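Local coordinates for probable porin (Pseudomonas aeruginosa, PDB 4FSO), which probably forms a monomeric beta-barrel pore of the OprD family that lets small solutes cross the outer membrane, at residues L128-D133 with N295-N300. Numbering follows the deposited sequence.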
# COMPACT_ATOMS: atom_id res chain seq x y z
N LEU A 128 -8.41 0.34 3.79
CA LEU A 128 -8.45 -0.82 4.67
C LEU A 128 -7.55 -1.96 4.15
O LEU A 128 -7.16 -2.87 4.90
CB LEU A 128 -9.90 -1.25 4.90
CG LEU A 128 -10.76 -0.60 6.01
CD1 LEU A 128 -10.39 0.83 6.33
CD2 LEU A 128 -12.22 -0.63 5.65
N LEU A 129 -7.21 -1.91 2.86
CA LEU A 129 -6.31 -2.89 2.24
C LEU A 129 -5.51 -2.29 1.05
O LEU A 129 -6.01 -2.20 -0.08
CB LEU A 129 -7.09 -4.14 1.80
CG LEU A 129 -6.38 -5.51 1.66
CD1 LEU A 129 -7.30 -6.55 1.04
CD2 LEU A 129 -5.06 -5.47 0.88
N LYS A 130 -4.28 -1.85 1.31
CA LYS A 130 -3.38 -1.44 0.23
C LYS A 130 -2.68 -2.69 -0.17
O LYS A 130 -1.97 -3.26 0.65
CB LYS A 130 -2.28 -0.47 0.72
CG LYS A 130 -2.76 0.89 1.13
CD LYS A 130 -3.57 1.55 0.03
CE LYS A 130 -2.73 2.27 -1.03
NZ LYS A 130 -3.62 3.12 -1.91
N TYR A 131 -2.84 -3.15 -1.41
CA TYR A 131 -2.08 -4.34 -1.79
C TYR A 131 -0.59 -3.96 -1.81
O TYR A 131 -0.20 -2.81 -2.15
CB TYR A 131 -2.52 -4.91 -3.14
CG TYR A 131 -1.85 -4.26 -4.33
CD1 TYR A 131 -2.06 -2.92 -4.62
CD2 TYR A 131 -0.99 -4.98 -5.16
CE1 TYR A 131 -1.45 -2.32 -5.68
CE2 TYR A 131 -0.38 -4.39 -6.24
CZ TYR A 131 -0.61 -3.05 -6.49
OH TYR A 131 -0.02 -2.41 -7.55
N ASN A 132 0.22 -4.92 -1.38
CA ASN A 132 1.65 -4.70 -1.24
C ASN A 132 2.37 -4.96 -2.56
O ASN A 132 2.13 -5.97 -3.23
CB ASN A 132 2.22 -5.56 -0.12
CG ASN A 132 3.65 -5.19 0.24
OD1 ASN A 132 4.15 -4.12 -0.14
ND2 ASN A 132 4.32 -6.06 0.99
N ASP A 133 3.25 -4.02 -2.91
CA ASP A 133 3.96 -4.02 -4.19
C ASP A 133 5.46 -4.30 -4.01
O ASP A 133 6.24 -4.11 -4.93
CB ASP A 133 3.76 -2.66 -4.87
CG ASP A 133 3.19 -1.60 -3.92
OD1 ASP A 133 3.60 -1.57 -2.74
OD2 ASP A 133 2.32 -0.79 -4.36
N ASN A 295 0.01 -3.19 3.15
CA ASN A 295 0.77 -2.23 3.94
C ASN A 295 -0.23 -1.38 4.67
O ASN A 295 -1.29 -1.07 4.12
CB ASN A 295 1.63 -1.33 3.05
CG ASN A 295 2.41 -2.11 2.00
OD1 ASN A 295 3.01 -3.15 2.30
ND2 ASN A 295 2.41 -1.59 0.77
N PRO A 296 0.10 -0.98 5.90
CA PRO A 296 -0.82 -0.05 6.56
C PRO A 296 -0.73 1.30 5.85
O PRO A 296 0.35 1.80 5.52
CB PRO A 296 -0.28 0.02 7.98
CG PRO A 296 1.20 -0.26 7.83
CD PRO A 296 1.33 -1.21 6.68
N TYR A 297 -1.88 1.89 5.61
CA TYR A 297 -1.99 3.14 4.87
C TYR A 297 -1.70 4.33 5.77
O TYR A 297 -2.59 5.12 6.09
CB TYR A 297 -3.40 3.21 4.32
CG TYR A 297 -3.66 4.25 3.28
CD1 TYR A 297 -2.79 4.45 2.22
CD2 TYR A 297 -4.82 5.02 3.33
CE1 TYR A 297 -3.05 5.40 1.26
CE2 TYR A 297 -5.09 5.97 2.38
CZ TYR A 297 -4.21 6.16 1.34
OH TYR A 297 -4.50 7.10 0.38
N LEU A 298 -0.45 4.46 6.20
CA LEU A 298 -0.07 5.52 7.13
C LEU A 298 1.05 6.38 6.55
O LEU A 298 1.83 5.91 5.74
CB LEU A 298 0.37 4.92 8.47
CG LEU A 298 -0.73 4.17 9.23
CD1 LEU A 298 -0.11 3.25 10.28
CD2 LEU A 298 -1.73 5.18 9.89
N ALA A 299 1.13 7.64 6.98
CA ALA A 299 2.17 8.58 6.55
C ALA A 299 3.59 8.10 6.79
O ALA A 299 4.49 8.39 5.99
CB ALA A 299 1.97 9.93 7.21
N ASN A 300 3.80 7.39 7.90
CA ASN A 300 5.13 6.88 8.22
C ASN A 300 5.35 5.41 7.87
O ASN A 300 6.19 4.73 8.47
CB ASN A 300 5.51 7.19 9.68
CG ASN A 300 5.53 8.67 9.97
OD1 ASN A 300 5.41 9.50 9.06
ND2 ASN A 300 5.71 9.03 11.24
O HOH W 1 -3.80 -2.04 4.52
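The phenol ring of Tyr297 lies obliquely alongside the aliphatic chain of Lys130, flanked on its CD1 and CE1 side. Lys130 CG and CD both come within 3.7 Å of Tyr297 CD1, and further out Lys130 NZ is 3.9 Å from Tyr297 CE1. Two bends in the lysine chain, at chi2 and chi3 (-85°), keep it beside the ring. Arg242 makes a cation-pi contact with the same ring. The amides of Asn132 and Asn295 are the other flat pair. Their planes stand 81° apart, and Asn132 CG is 3.8 Å from Asn295 CG.

The backbones are joined by one direct hydrogen bond, from Asn295 N to Lys130 O (3.2 Å, N-H...O angle 149°). A water bridges the chains next to it. It donates to Asn295 O at 2.7 Å and accepts from Lys130 N at 3.3 Å. Tyr297 is the centre of an inverse gamma turn.

The contact lies close to the centre of the chain, within the barrel, as expected for inward-folded loops that narrow an OprD-type channel. The short strand 129-131 pairs antiparallel with strand 121-126, and residues 294-295 run only loosely beside it. Past Tyr297, Leu298 touches the barrel strand 258-270, while Tyr297 itself rests on Tyr223 of strand 219-231.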